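Local atomic coordinates of phosphoribosylglycinamide synthetase (Anaerococcus prevotii, PDB entry 4DIM), a protein that probably binds ATP and a divalent metal ion and acts as a ligase of the ATP-grasp family. Residues A[198-210]-A[297-311]. Residues are numbered along the deposited sequence; the frame is centred on the assembly and turned at random.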
loop_
_atom_site.group_PDB
_atom_site.type_symbol
_atom_site.label_atom_id
_atom_site.label_comp_id
_atom_site.label_asym_id
_atom_site.label_seq_id
_atom_site.Cartn_x
_atom_site.Cartn_y
_atom_site.Cartn_z
ATOM N N ALA A 198 1.449 -3.514 7.648
ATOM C CA ALA A 198 1.764 -4.918 7.473
ATOM C C ALA A 198 1.471 -5.375 6.071
ATOM O O ALA A 198 0.562 -4.858 5.430
ATOM C CB ALA A 198 0.982 -5.758 8.456
ATOM N N GLN A 199 2.220 -6.381 5.618
ATOM C CA GLN A 199 2.040 -7.037 4.336
ATOM C C GLN A 199 1.560 -8.430 4.594
ATOM O O GLN A 199 1.932 -9.037 5.595
ATOM C CB GLN A 199 3.342 -7.114 3.496
ATOM C CG GLN A 199 3.965 -5.798 3.054
ATOM C CD GLN A 199 3.079 -4.895 2.232
ATOM O OE1 GLN A 199 2.874 -5.112 1.042
ATOM N NE2 GLN A 199 2.510 -3.876 2.849
ATOM N N ALA A 200 0.775 -8.958 3.699
ATOM C CA ALA A 200 0.323 -10.323 3.813
ATOM C C ALA A 200 0.067 -10.859 2.428
ATOM O O ALA A 200 0.203 -10.141 1.442
ATOM C CB ALA A 200 -0.902 -10.443 4.709
ATOM N N PHE A 201 -0.161 -12.143 2.350
ATOM C CA PHE A 201 -0.389 -12.790 1.074
ATOM C C PHE A 201 -1.352 -13.924 1.332
ATOM O O PHE A 201 -1.101 -14.712 2.239
ATOM C CB PHE A 201 0.952 -13.280 0.509
ATOM C CG PHE A 201 0.912 -13.766 -0.911
ATOM C CD1 PHE A 201 1.300 -12.941 -1.957
ATOM C CD2 PHE A 201 0.579 -15.077 -1.199
ATOM C CE1 PHE A 201 1.327 -13.413 -3.263
ATOM C CE2 PHE A 201 0.575 -15.536 -2.508
ATOM C CZ PHE A 201 0.973 -14.706 -3.526
ATOM N N VAL A 202 -2.474 -13.960 0.599
ATOM C CA VAL A 202 -3.481 -15.009 0.738
ATOM C C VAL A 202 -3.587 -15.837 -0.601
ATOM O O VAL A 202 -3.687 -15.282 -1.673
ATOM C CB VAL A 202 -4.842 -14.449 1.257
ATOM C CG1 VAL A 202 -5.388 -13.326 0.397
ATOM C CG2 VAL A 202 -5.876 -15.561 1.438
ATOM N N TYR A 203 -3.529 -17.171 -0.504
ATOM C CA TYR A 203 -3.622 -18.087 -1.669
ATOM C C TYR A 203 -4.450 -19.310 -1.318
ATOM O O TYR A 203 -4.086 -20.050 -0.406
ATOM C CB TYR A 203 -2.216 -18.523 -2.087
ATOM C CG TYR A 203 -2.186 -19.608 -3.137
ATOM C CD1 TYR A 203 -2.660 -19.372 -4.418
ATOM C CD2 TYR A 203 -1.567 -20.831 -2.888
ATOM C CE1 TYR A 203 -2.568 -20.343 -5.413
ATOM C CE2 TYR A 203 -1.450 -21.798 -3.881
ATOM C CZ TYR A 203 -1.976 -21.561 -5.134
ATOM O OH TYR A 203 -1.846 -22.480 -6.141
ATOM N N LYS A 204 -5.551 -19.526 -2.029
ATOM C CA LYS A 204 -6.474 -20.643 -1.782
ATOM C C LYS A 204 -6.932 -20.622 -0.312
ATOM O O LYS A 204 -6.993 -21.652 0.358
ATOM C CB LYS A 204 -5.851 -21.993 -2.165
ATOM C CG LYS A 204 -5.530 -22.114 -3.644
ATOM C CD LYS A 204 -4.762 -23.409 -3.902
ATOM C CE LYS A 204 -4.720 -23.803 -5.361
ATOM N NZ LYS A 204 -5.892 -24.628 -5.736
ATOM N N ASN A 205 -7.182 -19.408 0.183
ATOM C CA ASN A 205 -7.701 -19.071 1.506
ATOM C C ASN A 205 -6.709 -19.349 2.674
ATOM O O ASN A 205 -7.097 -19.194 3.832
ATOM C CB ASN A 205 -9.073 -19.742 1.726
ATOM C CG ASN A 205 -10.148 -19.111 0.838
ATOM O OD1 ASN A 205 -10.246 -17.879 0.708
ATOM N ND2 ASN A 205 -10.970 -19.918 0.182
ATOM N N ASP A 206 -5.416 -19.591 2.374
ATOM C CA ASP A 206 -4.387 -19.769 3.378
ATOM C C ASP A 206 -3.489 -18.509 3.352
ATOM O O ASP A 206 -2.915 -18.129 2.324
ATOM C CB ASP A 206 -3.591 -21.084 3.146
ATOM C CG ASP A 206 -4.401 -22.384 3.393
ATOM O OD1 ASP A 206 -5.045 -22.502 4.483
ATOM O OD2 ASP A 206 -4.355 -23.302 2.522
ATOM N N VAL A 207 -3.399 -17.849 4.498
ATOM C CA VAL A 207 -2.573 -16.667 4.667
ATOM C C VAL A 207 -1.159 -17.178 4.938
ATOM O O VAL A 207 -0.876 -17.769 5.995
ATOM C CB VAL A 207 -3.122 -15.752 5.778
ATOM C CG1 VAL A 207 -2.187 -14.566 6.033
ATOM C CG2 VAL A 207 -4.519 -15.276 5.416
ATOM N N LEU A 208 -0.290 -17.000 3.948
ATOM C CA LEU A 208 1.098 -17.455 4.006
ATOM C C LEU A 208 1.875 -16.749 5.092
ATOM O O LEU A 208 2.695 -17.361 5.785
ATOM C CB LEU A 208 1.766 -17.188 2.659
ATOM C CG LEU A 208 1.075 -17.853 1.450
ATOM C CD1 LEU A 208 1.939 -17.770 0.231
ATOM C CD2 LEU A 208 0.682 -19.303 1.740
ATOM N N PHE A 209 1.659 -15.456 5.214
ATOM C CA PHE A 209 2.341 -14.687 6.235
ATOM C C PHE A 209 1.638 -13.366 6.533
ATOM O O PHE A 209 0.741 -12.941 5.824
ATOM C CB PHE A 209 3.802 -14.405 5.795
ATOM C CG PHE A 209 3.911 -13.509 4.589
ATOM C CD1 PHE A 209 3.870 -12.136 4.720
ATOM C CD2 PHE A 209 4.076 -14.042 3.325
ATOM C CE1 PHE A 209 3.956 -11.320 3.611
ATOM C CE2 PHE A 209 4.126 -13.221 2.217
ATOM C CZ PHE A 209 4.079 -11.866 2.370
ATOM N N VAL A 210 2.066 -12.742 7.606
ATOM C CA VAL A 210 1.728 -11.385 7.988
ATOM C C VAL A 210 3.063 -10.794 8.436
ATOM O O VAL A 210 3.707 -11.317 9.352
ATOM C CB VAL A 210 0.592 -11.210 9.013
ATOM C CG1 VAL A 210 0.237 -9.741 9.157
ATOM C CG2 VAL A 210 -0.641 -11.993 8.590
ATOM N N TYR A 297 8.923 -12.232 -4.496
ATOM C CA TYR A 297 7.548 -11.898 -4.198
ATOM C C TYR A 297 6.812 -11.336 -5.402
ATOM O O TYR A 297 5.660 -11.706 -5.592
ATOM C CB TYR A 297 7.561 -10.916 -3.045
ATOM C CG TYR A 297 6.220 -10.650 -2.425
ATOM C CD1 TYR A 297 5.422 -11.692 -1.975
ATOM C CD2 TYR A 297 5.808 -9.351 -2.149
ATOM C CE1 TYR A 297 4.223 -11.448 -1.311
ATOM C CE2 TYR A 297 4.589 -9.097 -1.539
ATOM C CZ TYR A 297 3.808 -10.147 -1.093
ATOM O OH TYR A 297 2.644 -9.903 -0.413
ATOM N N TYR A 298 7.466 -10.551 -6.292
ATOM C CA TYR A 298 6.809 -10.185 -7.550
ATOM C C TYR A 298 6.533 -11.396 -8.384
ATOM O O TYR A 298 5.613 -11.344 -9.186
ATOM C CB TYR A 298 7.612 -9.211 -8.385
ATOM C CG TYR A 298 7.736 -7.810 -7.809
ATOM C CD1 TYR A 298 6.638 -6.950 -7.762
ATOM C CD2 TYR A 298 8.964 -7.322 -7.355
ATOM C CE1 TYR A 298 6.760 -5.657 -7.259
ATOM C CE2 TYR A 298 9.085 -6.046 -6.828
ATOM C CZ TYR A 298 8.005 -5.187 -6.862
ATOM O OH TYR A 298 8.216 -3.884 -6.481
ATOM N N LYS A 299 7.343 -12.453 -8.260
ATOM C CA LYS A 299 7.161 -13.696 -9.010
ATOM C C LYS A 299 6.009 -14.465 -8.456
ATOM O O LYS A 299 5.303 -15.088 -9.223
ATOM C CB LYS A 299 8.429 -14.558 -9.011
ATOM C CG LYS A 299 9.463 -14.014 -9.971
ATOM C CD LYS A 299 10.613 -14.934 -10.154
ATOM C CE LYS A 299 11.591 -14.328 -11.122
ATOM N NZ LYS A 299 12.816 -15.144 -11.265
HETATM N N MSE A 300 5.787 -14.389 -7.134
HETATM C CA MSE A 300 4.651 -15.030 -6.457
HETATM C C MSE A 300 3.375 -14.344 -6.889
HETATM O O MSE A 300 2.381 -15.014 -7.184
HETATM C CB MSE A 300 4.787 -14.961 -4.917
HETATM C CG MSE A 300 5.814 -15.918 -4.356
HETATM SE SE MSE A 300 6.300 -15.596 -2.548
HETATM C CE MSE A 300 4.552 -15.961 -1.801
ATOM N N ILE A 301 3.437 -13.003 -7.022
ATOM C CA ILE A 301 2.284 -12.214 -7.478
ATOM C C ILE A 301 1.941 -12.551 -8.940
ATOM O O ILE A 301 0.785 -12.830 -9.245
ATOM C CB ILE A 301 2.565 -10.720 -7.282
ATOM C CG1 ILE A 301 2.598 -10.385 -5.781
ATOM C CG2 ILE A 301 1.524 -9.862 -8.014
ATOM C CD1 ILE A 301 3.144 -9.027 -5.468
ATOM N N ALA A 302 2.929 -12.497 -9.820
ATOM C CA ALA A 302 2.748 -12.730 -11.263
ATOM C C ALA A 302 2.333 -14.147 -11.570
ATOM O O ALA A 302 1.466 -14.350 -12.410
ATOM C CB ALA A 302 4.046 -12.422 -12.014
ATOM N N SER A 303 2.979 -15.136 -10.946
ATOM C CA SER A 303 2.639 -16.549 -11.172
ATOM C C SER A 303 1.222 -16.856 -10.675
ATOM O O SER A 303 0.505 -17.576 -11.337
ATOM C CB SER A 303 3.641 -17.475 -10.486
ATOM O OG SER A 303 3.544 -17.438 -9.069
HETATM N N MSE A 304 0.823 -16.311 -9.512
HETATM C CA MSE A 304 -0.515 -16.533 -8.990
HETATM C C MSE A 304 -1.541 -16.035 -9.971
HETATM O O MSE A 304 -2.483 -16.775 -10.311
HETATM C CB MSE A 304 -0.687 -15.826 -7.634
HETATM C CG MSE A 304 -1.989 -16.224 -6.884
HETATM SE SE MSE A 304 -1.990 -15.684 -5.024
HETATM C CE MSE A 304 -1.563 -13.824 -5.231
ATOM N N ALA A 305 -1.338 -14.775 -10.449
ATOM C CA ALA A 305 -2.203 -14.100 -11.427
ATOM C C ALA A 305 -2.526 -14.983 -12.590
ATOM O O ALA A 305 -3.701 -15.086 -12.936
ATOM C CB ALA A 305 -1.556 -12.813 -11.963
ATOM N N ILE A 306 -1.495 -15.590 -13.217
ATOM C CA ILE A 306 -1.679 -16.406 -14.448
ATOM C C ILE A 306 -2.154 -17.875 -14.168
ATOM O O ILE A 306 -2.017 -18.728 -15.057
ATOM C CB ILE A 306 -0.395 -16.409 -15.354
ATOM C CG1 ILE A 306 0.832 -17.081 -14.665
ATOM C CG2 ILE A 306 -0.049 -14.996 -15.774
ATOM C CD1 ILE A 306 1.957 -17.490 -15.600
ATOM N N SER A 307 -2.737 -18.148 -12.967
ATOM C CA SER A 307 -3.264 -19.453 -12.556
ATOM C C SER A 307 -2.127 -20.486 -12.388
ATOM O O SER A 307 -2.296 -21.649 -12.737
ATOM C CB SER A 307 -4.348 -19.935 -13.521
ATOM O OG SER A 307 -5.350 -20.689 -12.850
ATOM N N GLU A 308 -0.968 -20.047 -11.826
ATOM C CA GLU A 308 0.150 -20.923 -11.463
ATOM C C GLU A 308 0.358 -20.844 -9.929
ATOM O O GLU A 308 -0.315 -20.061 -9.239
ATOM C CB GLU A 308 1.444 -20.593 -12.235
ATOM C CG GLU A 308 1.373 -20.880 -13.725
ATOM C CD GLU A 308 1.056 -22.304 -14.146
ATOM O OE1 GLU A 308 0.433 -22.466 -15.221
ATOM O OE2 GLU A 308 1.408 -23.254 -13.408
ATOM N N ASN A 309 1.233 -21.730 -9.404
ATOM C CA ASN A 309 1.483 -21.871 -7.983
ATOM C C ASN A 309 2.585 -20.923 -7.448
ATOM O O ASN A 309 3.779 -21.139 -7.692
ATOM C CB ASN A 309 1.873 -23.322 -7.665
ATOM C CG ASN A 309 1.802 -23.687 -6.196
ATOM O OD1 ASN A 309 1.401 -22.887 -5.335
ATOM N ND2 ASN A 309 2.167 -24.926 -5.885
ATOM N N PRO A 310 2.207 -19.967 -6.583
ATOM C CA PRO A 310 3.220 -19.135 -5.941
ATOM C C PRO A 310 4.064 -19.881 -4.887
ATOM O O PRO A 310 5.159 -19.437 -4.563
ATOM C CB PRO A 310 2.388 -18.014 -5.293
ATOM C CG PRO A 310 1.085 -18.569 -5.068
ATOM C CD PRO A 310 0.851 -19.601 -6.124
ATOM N N LEU A 311 3.592 -21.029 -4.387
ATOM C CA LEU A 311 4.305 -21.773 -3.331
ATOM C C LEU A 311 5.675 -22.303 -3.745
ATOM O O LEU A 311 6.497 -22.538 -2.874
ATOM C CB LEU A 311 3.449 -22.904 -2.809
ATOM C CG LEU A 311 2.149 -22.414 -2.132
ATOM C CD1 LEU A 311 1.227 -23.565 -1.821
ATOM C CD2 LEU A 311 2.458 -21.591 -0.888
#
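With CG anti to the backbone N in both F201 (chi1 -170°) and Y203 (172°), the two rings leave strand 198-203 for the M300-M304 face of helix 297-305 and for P310. The case illustrates how a beta-hairpin, closed here by a type I' turn from Y203 to D206, packs one sheet face of an ATP-grasp fold against a helix and the loop behind it. The F201 ring enters between M300 and M304. Selenomethionine M300, its chain bent at chi3, lays CE over the middle of one face of the F201 ring, a CH-pi contact 4.0 Å from its centroid. The selenium of M304 approaches the same ring obliquely, a Met-aromatic contact, while I301 CG1 and P310 CG meet its rim. With F209 and Y297, F201 forms an aromatic cluster; the F201 and Y297 planes are inclined at 56°, and Y297 OH lies 3.1 Å from A200 O. Beyond the helix, P310 places CD over one face of the Y203 ring, 3.7 Å from its centroid, and K204 CG covers the opposite face. M304 SE lies obliquely beside the Y203 ring, and L311 CD1 sits at its edge, 3.8 Å from Y203 CE2. Replacing Y203 with an alanine would probably leave P310 without its aromatic platform and open a gap beside M304 and L311. L208 meets M300 tip to tip, CD1 to CE at 3.8 Å. N309 OD1 caps the following turn, accepting from L311 N at 3.0 Å, with the donor above its carbonyl plane.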